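Local atomic coordinates of substrate binding periplasmic protein (Ralstonia solanacearum, PDB entry 3LOP), a protein that probably binds leucine or a related amino acid in the periplasm, as a substrate-binding protein of the periplasmic binding protein family. Residues S11-G16 with R52-K57; V141-V146 with D196-F201; L250-P255 with L282-V287; N85-M90 with S110-D115. One frame throughout, in Å; residues are numbered along the deposited sequence.

Contact 1: S11-G16 with R52-K57; sequences SLPLSG and RDDEQK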
loop_
_atom_site.group_PDB
_atom_site.type_symbol
_atom_site.label_atom_id
_atom_site.label_comp_id
_atom_site.label_asym_id
_atom_site.label_seq_id
_atom_site.Cartn_x
_atom_site.Cartn_y
_atom_site.Cartn_z
ATOM N N SER A 11 13.214 -2.123 -2.678
ATOM C CA SER A 11 13.193 -3.470 -3.229
ATOM C C SER A 11 11.710 -3.678 -3.445
ATOM O O SER A 11 10.927 -3.580 -2.506
ATOM C CB SER A 11 13.717 -4.520 -2.246
ATOM O OG SER A 11 13.669 -5.812 -2.850
ATOM N N LEU A 12 11.316 -3.923 -4.686
ATOM C CA LEU A 12 9.910 -4.125 -4.974
ATOM C C LEU A 12 9.730 -4.843 -6.301
ATOM O O LEU A 12 10.688 -5.028 -7.056
ATOM C CB LEU A 12 9.163 -2.781 -4.956
ATOM C CG LEU A 12 9.924 -1.514 -5.346
ATOM C CD1 LEU A 12 10.358 -1.605 -6.798
ATOM C CD2 LEU A 12 9.049 -0.286 -5.119
ATOM N N PRO A 13 8.497 -5.275 -6.595
ATOM C CA PRO A 13 8.194 -5.990 -7.838
ATOM C C PRO A 13 8.138 -5.094 -9.066
ATOM O O PRO A 13 7.207 -4.305 -9.220
ATOM C CB PRO A 13 6.836 -6.635 -7.550
ATOM C CG PRO A 13 6.748 -6.651 -6.043
ATOM C CD PRO A 13 7.354 -5.340 -5.671
ATOM N N LEU A 14 9.130 -5.226 -9.939
ATOM C CA LEU A 14 9.162 -4.439 -11.165
ATOM C C LEU A 14 8.780 -5.327 -12.349
ATOM O O LEU A 14 8.581 -4.848 -13.464
ATOM C CB LEU A 14 10.542 -3.802 -11.355
ATOM C CG LEU A 14 10.878 -2.753 -10.283
ATOM C CD1 LEU A 14 12.301 -2.257 -10.469
ATOM C CD2 LEU A 14 9.895 -1.593 -10.370
ATOM N N SER A 15 8.669 -6.627 -12.088
ATOM C CA SER A 15 8.260 -7.598 -13.097
ATOM C C SER A 15 7.389 -8.632 -12.387
ATOM O O SER A 15 7.367 -8.693 -11.155
ATOM C CB SER A 15 9.480 -8.271 -13.742
ATOM O OG SER A 15 10.230 -9.011 -12.800
ATOM N N GLY A 16 6.660 -9.433 -13.153
ATOM C CA GLY A 16 5.808 -10.431 -12.536
ATOM C C GLY A 16 4.409 -9.914 -12.258
ATOM O O GLY A 16 4.048 -8.806 -12.661
ATOM N N ARG A 52 15.573 -2.019 -6.844
ATOM C CA ARG A 52 15.908 -3.338 -7.361
ATOM C C ARG A 52 14.669 -4.214 -7.369
ATOM O O ARG A 52 13.894 -4.246 -6.412
ATOM C CB ARG A 52 17.017 -4.002 -6.538
ATOM C CG ARG A 52 17.607 -5.246 -7.210
ATOM C CD ARG A 52 18.940 -5.628 -6.591
ATOM N NE ARG A 52 19.920 -4.565 -6.784
ATOM C CZ ARG A 52 21.090 -4.504 -6.160
ATOM N NH1 ARG A 52 21.434 -5.451 -5.301
ATOM N NH2 ARG A 52 21.902 -3.478 -6.373
ATOM N N ASP A 53 14.495 -4.913 -8.480
ATOM C CA ASP A 53 13.364 -5.801 -8.690
ATOM C C ASP A 53 13.499 -7.063 -7.841
ATOM O O ASP A 53 14.543 -7.711 -7.861
ATOM C CB ASP A 53 13.328 -6.160 -10.183
ATOM C CG ASP A 53 12.115 -6.981 -10.585
ATOM O OD1 ASP A 53 11.196 -7.191 -9.766
ATOM O OD2 ASP A 53 12.086 -7.413 -11.756
ATOM N N ASP A 54 12.464 -7.394 -7.071
ATOM C CA ASP A 54 12.498 -8.625 -6.289
ATOM C C ASP A 54 11.432 -9.605 -6.774
ATOM O O ASP A 54 11.337 -10.718 -6.262
ATOM C CB ASP A 54 12.345 -8.373 -4.774
ATOM C CG ASP A 54 11.087 -7.605 -4.405
ATOM O OD1 ASP A 54 10.097 -7.620 -5.165
ATOM O OD2 ASP A 54 11.091 -7.001 -3.309
ATOM N N GLU A 55 10.650 -9.193 -7.773
ATOM C CA GLU A 55 9.598 -10.042 -8.345
ATOM C C GLU A 55 8.633 -10.516 -7.259
ATOM O O GLU A 55 7.900 -11.487 -7.442
ATOM C CB GLU A 55 10.233 -11.258 -9.037
ATOM C CG GLU A 55 11.236 -10.911 -10.135
ATOM C CD GLU A 55 11.939 -12.134 -10.708
ATOM O OE1 GLU A 55 11.248 -13.022 -11.250
ATOM O OE2 GLU A 55 13.185 -12.207 -10.618
ATOM N N GLN A 56 8.625 -9.789 -6.145
ATOM C CA GLN A 56 7.828 -10.101 -4.958
ATOM C C GLN A 56 8.188 -11.469 -4.381
ATOM O O GLN A 56 7.416 -12.064 -3.631
ATOM C CB GLN A 56 6.314 -10.032 -5.209
ATOM C CG GLN A 56 5.570 -9.779 -3.885
ATOM C CD GLN A 56 4.073 -10.002 -3.940
ATOM O OE1 GLN A 56 3.592 -10.978 -4.522
ATOM N NE2 GLN A 56 3.328 -9.114 -3.301
ATOM N N LYS A 57 9.365 -11.970 -4.742
ATOM C CA LYS A 57 9.831 -13.244 -4.211
ATOM C C LYS A 57 10.423 -12.932 -2.842
ATOM O O LYS A 57 11.335 -12.119 -2.718
ATOM C CB LYS A 57 10.889 -13.852 -5.129
ATOM C CG LYS A 57 10.333 -14.286 -6.474
ATOM C CD LYS A 57 11.412 -14.863 -7.370
ATOM C CE LYS A 57 10.817 -15.347 -8.684
ATOM N NZ LYS A 57 11.839 -15.967 -9.563
HETATM O O HOH W 1 5.593 -9.689 -9.023
#

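Contact 2: V141-V146 with D196-F201; sequences VTRIGV and DVQAIF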
loop_
_atom_site.group_PDB
_atom_site.type_symbol
_atom_site.label_atom_id
_atom_site.label_comp_id
_atom_site.label_asym_id
_atom_site.label_seq_id
_atom_site.Cartn_x
_atom_site.Cartn_y
_atom_site.Cartn_z
ATOM N N VAL A 141 -26.251 -6.378 5.765
ATOM C CA VAL A 141 -25.579 -7.516 5.145
ATOM C C VAL A 141 -25.227 -8.565 6.194
ATOM O O VAL A 141 -24.705 -8.238 7.260
ATOM C CB VAL A 141 -24.289 -7.072 4.424
ATOM C CG1 VAL A 141 -23.510 -8.284 3.933
ATOM C CG2 VAL A 141 -24.646 -6.171 3.255
ATOM N N THR A 142 -25.518 -9.825 5.891
ATOM C CA THR A 142 -25.212 -10.910 6.815
ATOM C C THR A 142 -24.418 -12.041 6.170
ATOM O O THR A 142 -23.845 -12.873 6.871
ATOM C CB THR A 142 -26.489 -11.514 7.415
ATOM O OG1 THR A 142 -27.336 -11.982 6.358
ATOM C CG2 THR A 142 -27.225 -10.477 8.243
ATOM N N ARG A 143 -24.376 -12.070 4.842
ATOM C CA ARG A 143 -23.658 -13.126 4.138
ATOM C C ARG A 143 -22.486 -12.564 3.354
ATOM O O ARG A 143 -22.655 -11.988 2.280
ATOM C CB ARG A 143 -24.616 -13.876 3.210
ATOM C CG ARG A 143 -25.783 -14.506 3.967
ATOM C CD ARG A 143 -26.602 -15.438 3.088
ATOM N NE ARG A 143 -27.356 -14.745 2.046
ATOM C CZ ARG A 143 -28.481 -14.066 2.252
ATOM N NH1 ARG A 143 -28.999 -13.976 3.470
ATOM N NH2 ARG A 143 -29.094 -13.481 1.232
ATOM N N ILE A 144 -21.290 -12.744 3.906
ATOM C CA ILE A 144 -20.077 -12.230 3.298
ATOM C C ILE A 144 -19.096 -13.322 2.895
ATOM O O ILE A 144 -18.846 -14.264 3.650
ATOM C CB ILE A 144 -19.380 -11.254 4.274
ATOM C CG1 ILE A 144 -20.319 -10.078 4.566
ATOM C CG2 ILE A 144 -18.058 -10.759 3.689
ATOM C CD1 ILE A 144 -19.827 -9.128 5.653
ATOM N N GLY A 145 -18.557 -13.189 1.687
ATOM C CA GLY A 145 -17.580 -14.135 1.184
ATOM C C GLY A 145 -16.237 -13.433 1.148
ATOM O O GLY A 145 -16.179 -12.201 1.135
ATOM N N VAL A 146 -15.149 -14.194 1.148
ATOM C CA VAL A 146 -13.828 -13.585 1.122
ATOM C C VAL A 146 -12.873 -14.284 0.165
ATOM O O VAL A 146 -12.753 -15.509 0.182
ATOM C CB VAL A 146 -13.171 -13.605 2.529
ATOM C CG1 VAL A 146 -11.809 -12.922 2.475
ATOM C CG2 VAL A 146 -14.076 -12.919 3.549
ATOM N N ASP A 196 -23.914 -18.230 -1.613
ATOM C CA ASP A 196 -25.038 -17.305 -1.545
ATOM C C ASP A 196 -24.635 -16.079 -0.731
ATOM O O ASP A 196 -25.146 -15.845 0.363
ATOM C CB ASP A 196 -26.239 -18.016 -0.913
ATOM C CG ASP A 196 -27.486 -17.164 -0.909
ATOM O OD1 ASP A 196 -27.701 -16.420 -1.887
ATOM O OD2 ASP A 196 -28.262 -17.252 0.065
ATOM N N VAL A 197 -23.721 -15.289 -1.284
ATOM C CA VAL A 197 -23.222 -14.107 -0.594
ATOM C C VAL A 197 -23.734 -12.773 -1.126
ATOM O O VAL A 197 -23.990 -12.618 -2.320
ATOM C CB VAL A 197 -21.677 -14.092 -0.607
ATOM C CG1 VAL A 197 -21.147 -15.276 0.191
ATOM C CG2 VAL A 197 -21.160 -14.155 -2.039
ATOM N N GLN A 198 -23.873 -11.811 -0.220
ATOM C CA GLN A 198 -24.353 -10.475 -0.568
ATOM C C GLN A 198 -23.191 -9.539 -0.852
ATOM O O GLN A 198 -23.349 -8.521 -1.522
ATOM C CB GLN A 198 -25.187 -9.904 0.579
ATOM C CG GLN A 198 -26.446 -10.699 0.870
ATOM C CD GLN A 198 -26.963 -10.471 2.272
ATOM O OE1 GLN A 198 -26.208 -10.538 3.243
ATOM N NE2 GLN A 198 -28.261 -10.212 2.391
ATOM N N ALA A 199 -22.021 -9.891 -0.332
ATOM C CA ALA A 199 -20.829 -9.082 -0.523
ATOM C C ALA A 199 -19.605 -9.984 -0.492
ATOM O O ALA A 199 -19.597 -11.016 0.177
ATOM C CB ALA A 199 -20.728 -8.024 0.585
ATOM N N ILE A 200 -18.579 -9.598 -1.241
ATOM C CA ILE A 200 -17.335 -10.353 -1.277
ATOM C C ILE A 200 -16.192 -9.387 -1.029
ATOM O O ILE A 200 -16.043 -8.388 -1.736
ATOM C CB ILE A 200 -17.122 -11.046 -2.635
ATOM C CG1 ILE A 200 -18.166 -12.150 -2.822
ATOM C CG2 ILE A 200 -15.715 -11.632 -2.699
ATOM C CD1 ILE A 200 -18.151 -12.784 -4.205
ATOM N N PHE A 201 -15.397 -9.693 -0.010
ATOM C CA PHE A 201 -14.258 -8.871 0.365
ATOM C C PHE A 201 -13.004 -9.446 -0.283
ATOM O O PHE A 201 -12.755 -10.651 -0.217
ATOM C CB PHE A 201 -14.118 -8.856 1.885
ATOM C CG PHE A 201 -13.022 -7.963 2.384
ATOM C CD1 PHE A 201 -11.715 -8.427 2.479
ATOM C CD2 PHE A 201 -13.298 -6.649 2.744
ATOM C CE1 PHE A 201 -10.694 -7.593 2.927
ATOM C CE2 PHE A 201 -12.285 -5.807 3.192
ATOM C CZ PHE A 201 -10.980 -6.281 3.283
HETATM O O HOH W 2 -29.015 -10.126 5.320
#

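Contact 3: L250-P255 with L282-V287; sequences LALVMP and LSFRAV. With LEU (leucine), chain B.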
loop_
_atom_site.group_PDB
_atom_site.type_symbol
_atom_site.label_atom_id
_atom_site.label_comp_id
_atom_site.label_asym_id
_atom_site.label_seq_id
_atom_site.Cartn_x
_atom_site.Cartn_y
_atom_site.Cartn_z
ATOM N N LEU A 250 -14.235 0.802 -1.088
ATOM C CA LEU A 250 -12.870 0.762 -0.587
ATOM C C LEU A 250 -12.678 1.697 0.591
ATOM O O LEU A 250 -13.577 2.456 0.959
ATOM C CB LEU A 250 -11.890 1.163 -1.692
ATOM C CG LEU A 250 -12.085 2.583 -2.237
ATOM C CD1 LEU A 250 -10.734 3.247 -2.454
ATOM C CD2 LEU A 250 -12.888 2.534 -3.526
ATOM N N ALA A 251 -11.495 1.625 1.188
ATOM C CA ALA A 251 -11.156 2.495 2.300
ATOM C C ALA A 251 -9.986 3.353 1.839
ATOM O O ALA A 251 -8.957 2.833 1.409
ATOM C CB ALA A 251 -10.765 1.672 3.523
ATOM N N LEU A 252 -10.159 4.666 1.905
ATOM C CA LEU A 252 -9.120 5.603 1.502
ATOM C C LEU A 252 -8.145 5.793 2.662
ATOM O O LEU A 252 -8.558 6.172 3.758
ATOM C CB LEU A 252 -9.750 6.953 1.148
ATOM C CG LEU A 252 -10.773 6.975 0.009
ATOM C CD1 LEU A 252 -11.579 8.270 0.048
ATOM C CD2 LEU A 252 -10.049 6.828 -1.308
ATOM N N VAL A 253 -6.863 5.523 2.423
ATOM C CA VAL A 253 -5.839 5.687 3.454
ATOM C C VAL A 253 -4.735 6.624 2.959
ATOM O O VAL A 253 -3.733 6.853 3.639
ATOM C CB VAL A 253 -5.226 4.328 3.871
ATOM C CG1 VAL A 253 -6.307 3.442 4.465
ATOM C CG2 VAL A 253 -4.570 3.649 2.681
HETATM N N MSE A 254 -4.945 7.162 1.764
HETATM C CA MSE A 254 -4.018 8.091 1.126
HETATM C C MSE A 254 -4.823 9.195 0.451
HETATM O O MSE A 254 -6.025 9.042 0.223
HETATM C CB MSE A 254 -3.205 7.374 0.045
HETATM C CG MSE A 254 -2.034 6.544 0.534
HETATM SE SE MSE A 254 -0.576 7.655 1.126
HETATM C CE MSE A 254 -0.170 6.744 2.777
ATOM N N PRO A 255 -4.178 10.331 0.139
ATOM C CA PRO A 255 -4.901 11.416 -0.531
ATOM C C PRO A 255 -5.481 10.828 -1.823
ATOM O O PRO A 255 -4.812 10.065 -2.522
ATOM C CB PRO A 255 -3.801 12.439 -0.796
ATOM C CG PRO A 255 -2.914 12.274 0.404
ATOM C CD PRO A 255 -2.831 10.767 0.549
ATOM N N LEU A 282 -0.575 9.372 -12.519
ATOM C CA LEU A 282 -1.132 9.638 -11.202
ATOM C C LEU A 282 -2.000 8.438 -10.828
ATOM O O LEU A 282 -2.873 8.037 -11.597
ATOM C CB LEU A 282 -1.984 10.909 -11.250
ATOM C CG LEU A 282 -2.802 11.288 -10.013
ATOM C CD1 LEU A 282 -1.878 11.545 -8.830
ATOM C CD2 LEU A 282 -3.630 12.529 -10.326
ATOM N N SER A 283 -1.744 7.857 -9.659
ATOM C CA SER A 283 -2.510 6.707 -9.189
ATOM C C SER A 283 -2.376 6.616 -7.681
ATOM O O SER A 283 -1.511 7.262 -7.092
ATOM C CB SER A 283 -1.979 5.410 -9.803
ATOM O OG SER A 283 -0.701 5.088 -9.273
ATOM N N PHE A 284 -3.224 5.806 -7.060
ATOM C CA PHE A 284 -3.162 5.646 -5.617
ATOM C C PHE A 284 -1.796 5.148 -5.150
ATOM O O PHE A 284 -1.213 5.720 -4.230
ATOM C CB PHE A 284 -4.260 4.689 -5.137
ATOM C CG PHE A 284 -5.532 5.383 -4.724
ATOM C CD1 PHE A 284 -5.608 6.065 -3.511
ATOM C CD2 PHE A 284 -6.650 5.366 -5.554
ATOM C CE1 PHE A 284 -6.781 6.721 -3.129
ATOM C CE2 PHE A 284 -7.828 6.017 -5.183
ATOM C CZ PHE A 284 -7.892 6.696 -3.968
ATOM N N ARG A 285 -1.271 4.101 -5.782
ATOM C CA ARG A 285 0.021 3.575 -5.358
ATOM C C ARG A 285 1.172 4.535 -5.657
ATOM O O ARG A 285 2.158 4.561 -4.925
ATOM C CB ARG A 285 0.290 2.198 -5.985
ATOM C CG ARG A 285 -0.804 1.143 -5.730
ATOM C CD ARG A 285 -1.413 1.209 -4.324
ATOM N NE ARG A 285 -0.503 0.832 -3.241
ATOM C CZ ARG A 285 -0.206 -0.419 -2.889
ATOM N NH1 ARG A 285 -0.737 -1.452 -3.536
ATOM N NH2 ARG A 285 0.603 -0.637 -1.858
ATOM N N ALA A 286 1.057 5.336 -6.714
ATOM C CA ALA A 286 2.119 6.288 -7.023
ATOM C C ALA A 286 2.110 7.377 -5.951
ATOM O O ALA A 286 3.161 7.867 -5.529
ATOM C CB ALA A 286 1.904 6.898 -8.406
ATOM N N VAL A 287 0.915 7.757 -5.508
ATOM C CA VAL A 287 0.799 8.764 -4.461
ATOM C C VAL A 287 1.389 8.209 -3.167
ATOM O O VAL A 287 2.035 8.938 -2.415
ATOM C CB VAL A 287 -0.676 9.177 -4.251
ATOM C CG1 VAL A 287 -0.832 9.990 -2.964
ATOM C CG2 VAL A 287 -1.137 10.008 -5.443
HETATM N N LEU B . 1.927 -5.021 -0.228
HETATM C CA LEU B . 1.026 -5.792 -1.131
HETATM C C LEU B . 0.412 -4.869 -2.164
HETATM O O LEU B . -0.027 -5.390 -3.208
HETATM C CB LEU B . -0.072 -6.441 -0.308
HETATM C CG LEU B . 0.616 -7.118 0.872
HETATM C CD1 LEU B . -0.177 -6.963 2.092
HETATM C CD2 LEU B . 0.857 -8.542 0.568
HETATM O OXT LEU B . 0.375 -3.643 -1.911
#

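Contact 4: N85-M90 with S110-D115; sequences NVEALM and SSMTTD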
loop_
_atom_site.group_PDB
_atom_site.type_symbol
_atom_site.label_atom_id
_atom_site.label_comp_id
_atom_site.label_asym_id
_atom_site.label_seq_id
_atom_site.Cartn_x
_atom_site.Cartn_y
_atom_site.Cartn_z
ATOM N N ASN A 85 6.840 -10.531 2.392
ATOM C CA ASN A 85 8.165 -10.007 2.096
ATOM C C ASN A 85 8.712 -9.167 3.243
ATOM O O ASN A 85 9.856 -9.340 3.655
ATOM C CB ASN A 85 8.124 -9.183 0.805
ATOM C CG ASN A 85 7.685 -10.007 -0.394
ATOM O OD1 ASN A 85 8.488 -10.335 -1.273
ATOM N ND2 ASN A 85 6.407 -10.355 -0.429
ATOM N N VAL A 86 7.895 -8.262 3.767
ATOM C CA VAL A 86 8.346 -7.427 4.867
ATOM C C VAL A 86 8.532 -8.255 6.133
ATOM O O VAL A 86 9.488 -8.048 6.873
ATOM C CB VAL A 86 7.360 -6.282 5.151
ATOM C CG1 VAL A 86 7.851 -5.462 6.338
ATOM C CG2 VAL A 86 7.229 -5.398 3.920
ATOM N N GLU A 87 7.626 -9.195 6.383
ATOM C CA GLU A 87 7.751 -10.022 7.578
ATOM C C GLU A 87 9.042 -10.837 7.543
ATOM O O GLU A 87 9.615 -11.135 8.591
ATOM C CB GLU A 87 6.520 -10.924 7.746
ATOM C CG GLU A 87 5.244 -10.126 8.013
ATOM C CD GLU A 87 4.038 -10.986 8.350
ATOM O OE1 GLU A 87 4.015 -12.174 7.968
ATOM O OE2 GLU A 87 3.097 -10.463 8.986
ATOM N N ALA A 88 9.512 -11.180 6.344
ATOM C CA ALA A 88 10.762 -11.927 6.220
ATOM C C ALA A 88 11.926 -11.000 6.576
ATOM O O ALA A 88 12.877 -11.408 7.243
ATOM C CB ALA A 88 10.924 -12.468 4.801
ATOM N N LEU A 89 11.857 -9.747 6.136
ATOM C CA LEU A 89 12.916 -8.794 6.459
ATOM C C LEU A 89 13.014 -8.631 7.971
ATOM O O LEU A 89 14.106 -8.482 8.519
ATOM C CB LEU A 89 12.638 -7.427 5.828
ATOM C CG LEU A 89 12.731 -7.324 4.305
ATOM C CD1 LEU A 89 12.300 -5.932 3.857
ATOM C CD2 LEU A 89 14.155 -7.609 3.860
HETATM N N MSE A 90 11.868 -8.653 8.643
HETATM C CA MSE A 90 11.836 -8.507 10.095
HETATM C C MSE A 90 12.319 -9.793 10.767
HETATM O O MSE A 90 13.256 -9.779 11.564
HETATM C CB MSE A 90 10.409 -8.180 10.563
HETATM C CG MSE A 90 9.825 -6.912 9.948
HETATM SE SE MSE A 90 8.067 -6.423 10.629
HETATM C CE MSE A 90 7.005 -7.789 9.804
ATOM N N SER A 110 -0.907 -6.073 10.375
ATOM C CA SER A 110 -0.827 -5.746 11.795
ATOM C C SER A 110 0.593 -5.841 12.342
ATOM O O SER A 110 0.936 -5.177 13.318
ATOM C CB SER A 110 -1.751 -6.665 12.601
ATOM O OG SER A 110 -1.388 -8.030 12.452
ATOM N N SER A 111 1.415 -6.662 11.703
ATOM C CA SER A 111 2.792 -6.842 12.138
ATOM C C SER A 111 3.681 -5.639 11.846
ATOM O O SER A 111 4.789 -5.550 12.370
ATOM C CB SER A 111 3.379 -8.092 11.476
ATOM O OG SER A 111 3.291 -8.008 10.065
HETATM N N MSE A 112 3.203 -4.712 11.020
HETATM C CA MSE A 112 4.000 -3.537 10.674
HETATM C C MSE A 112 4.292 -2.606 11.850
HETATM O O MSE A 112 5.204 -1.781 11.778
HETATM C CB MSE A 112 3.328 -2.744 9.547
HETATM C CG MSE A 112 3.191 -3.509 8.231
HETATM SE SE MSE A 112 4.877 -4.204 7.560
HETATM C CE MSE A 112 4.505 -6.094 7.695
ATOM N N THR A 113 3.531 -2.742 12.931
ATOM C CA THR A 113 3.729 -1.896 14.106
ATOM C C THR A 113 4.461 -2.624 15.230
ATOM O O THR A 113 4.398 -2.208 16.388
ATOM C CB THR A 113 2.376 -1.387 14.657
ATOM O OG1 THR A 113 1.493 -2.498 14.856
ATOM C CG2 THR A 113 1.737 -0.403 13.689
ATOM N N THR A 114 5.175 -3.693 14.891
ATOM C CA THR A 114 5.881 -4.475 15.904
ATOM C C THR A 114 7.401 -4.547 15.766
ATOM O O THR A 114 8.039 -5.386 16.404
ATOM C CB THR A 114 5.348 -5.917 15.938
ATOM O OG1 THR A 114 5.706 -6.587 14.723
ATOM C CG2 THR A 114 3.831 -5.920 16.082
ATOM N N ASP A 115 7.987 -3.679 14.946
ATOM C CA ASP A 115 9.436 -3.689 14.761
ATOM C C ASP A 115 9.997 -2.274 14.875
ATOM O O ASP A 115 9.558 -1.365 14.171
ATOM C CB ASP A 115 9.784 -4.286 13.395
ATOM C CG ASP A 115 11.264 -4.584 13.247
ATOM O OD1 ASP A 115 12.080 -3.641 13.306
ATOM O OD2 ASP A 115 11.614 -5.770 13.071
HETATM O O HOH W 3 0.830 -9.217 10.315
#

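Contact 1: S11-G16 with R52-K57
The carboxylate of Asp-53 is gripped from both faces and at one edge: Leu-14 N (2.9 Å to Asp-53 OD1) and Glu-55 N come to OD1 from opposite faces of its plane, while Ser-15 OG donates to the syn lone pair of Asp-53 OD2 at 2.7 Å. Three donors thus fix its rotation, and Leu-14 CB slides past it, 3.6 Å from Asp-53 CG. The second carboxylate, Asp-54, runs side by side with the ring of Pro-13, and Ser-11 OG donates to Asp-54 OD2 on the anti side, 35° out of plane, at 2.9 Å. Asp-53 closes an Asx turn through its OD1 and Glu-55 N. The turn follows the end of strand 47-53, which pairs in parallel with strand 6-12 in a beta-alpha-beta unit linked by helix 19-38; here Leu-12 N donates to Arg-52 O (3.1 Å) and Asp-54 N to Leu-12 O (3.0 Å). A type I' turn follows, Asp-54 to Lys-57, turning the chain into helix 58-71, from which Asn-64 also bonds Ser-11 OG. Pro-13 CG packs on Gln-56 CB at 3.5 Å, and both residues touch Val-81 of the leucine pocket.

Contact 2: V141-V146 with D196-F201
Gln-198 and Arg-143 both set CG anti to their own carbonyl carbon (chi1 near -60°), and the extended glutamine then crosses to the arginine, whose chain bends at chi3 (-69°) to lay its guanidinium over the amide. The two planes are 26° apart and stacked, Gln-198 CD lying 3.8 Å above the guanidinium plane of Arg-143. The site lies where two central strands begin, 144-149 and 199-203, in the parallel sheet of one lobe of the periplasmic binding protein fold. Ile-144, Val-146, Ala-199 and Phe-201 share one face of that sheet, under helices 125-138 and 152-166. Gly-145 pairs in parallel register with Ile-200: its N donates to Ala-199 O at 2.8 Å, and its O accepts from Phe-201 N at 2.9 Å. At the guanidinium edge Arg-143 NE makes a weak bond to Asp-196 O, and Asp-196 OD2, well out of that plane, adds a charge contact at 3.3 Å from the same NE. Water 2 links Thr-142 OG1 with Gln-198 NE2. Gln-198 OE1 grips the incoming loop with two bonds, from Thr-142 N at 2.8 Å in the carbonyl plane and from Arg-143 N at 2.9 Å.

Contact 3: L250-P255 with L282-V287
Leu-252 and Phe-284 form the tight part of this contact: Leu-252 CD2 reaches the far end of the ring, 3.4 Å from Phe-284 CZ, approaching obliquely. Leu-252 turns its CG anti to the carbonyl carbon (chi1 -60°), and the branch that touches is CD2 alone. Along the same ring, Met-254 O sits near the plane at the edge, 4.1 Å from Phe-284 CE1. The other half is looser. Met-254, a selenomethionine, starts toward the helix, but only its CB comes near, 4.5 Å from Phe-284 CD1, the selenium lying farther off. Val-287 CG1 meets Pro-255 CD at 4.1 Å, one turn further along. No hydrogen bond crosses between the two segments, which meet through van der Waals contact of side chains and two carbonyl oxygens, those of Met-254 and Pro-255.

What they join is the end of strand 249-252, in the small antiparallel sheet, and the start of helix 284-303. Ser-283 is the N-cap of that helix, its OG accepting from Ala-286 N at 3.1 Å. From the first turn Arg-285, which leaves the backbone on the far side, bends at chi2 and chi3 to swing its guanidinium into the ligand pocket. There NH1 and NH2 both donate to one oxygen of the bound leucine, OXT, with 2.9 Å from Arg-285 NH1 to OXT; the carboxylate lies at the edge of the guanidinium, and the convergence of both N-H groups on one oxygen orients the guanidinium. Glu-288 holds the NE side by a salt bridge, and Asp-232 accepts from Arg-285 N.

Contact 4: N85-M90 with S110-D115
Ser-111 and Glu-87 carry the polar part of this contact. Glu-87 sets CG anti to its carbonyl carbon and runs out extended (chi2 -173°), which carries its carboxylate from the helix to the short 3-10 segment. Ser-111 OG, lodged between its backbone N and carbonyl carbon at chi1 57°, donates to the anti lone pair of Glu-87 OE2 over 2.7 Å. Water 3 adds a second link, donating a hydrogen bond to the same Glu-87 OE2 and accepting one from Ser-111 N, so the glutamate oxygen is held from two donors.

The apolar part rests on two selenomethionines. Met-112 is folded at chi2 (-55°) and again at chi3, which turns its selenium and methyl toward Val-86: Met-112 SE lies 3.5 Å from Val-86 CG1 and Met-112 CE 3.7 Å from the same atom. Met-90 stays extended to chi2 and bends only at chi3, crossing Met-112 at about a right angle; the two CE methyls meet at 3.7 Å, and Met-90 CE also lies 3.7 Å from Ser-111 OG. Asp-115 passes Met-90 in the opposite direction, with Asp-115 OD2 3.7 Å from Met-90 CB, while Leu-117 N donates to its OD1.

The contact ties helix 83-91 to the loop between strands 102-103 and 118-119, the last two of the five-stranded parallel sheet. On the helix side Ala-88 and Leu-89 pack on helix 58-71; on the loop side Ser-110 N bonds Glu-156 of helix 152-166.

Along the chain the order is contact 1, contact 4, contact 2, contact 3, each closing before the next opens. Contacts 1 and 4 belong to the lobe of the five-stranded parallel sheet, with centres about 18 Å apart, and they touch where Gln-56 and Lys-57 meet Asn-85. Contact 2 lies in the four-stranded sheet of the other lobe, its centre about 33 Å from that of contact 1. Contact 3, closest to the centre of the molecule, is about 20 to 25 Å from the other three, centre to centre, and supplies Arg-285 to the bound leucine. Such a two-lobed arrangement with ligand between is consistent with the periplasmic binding protein family, in which the lobes close around a substrate.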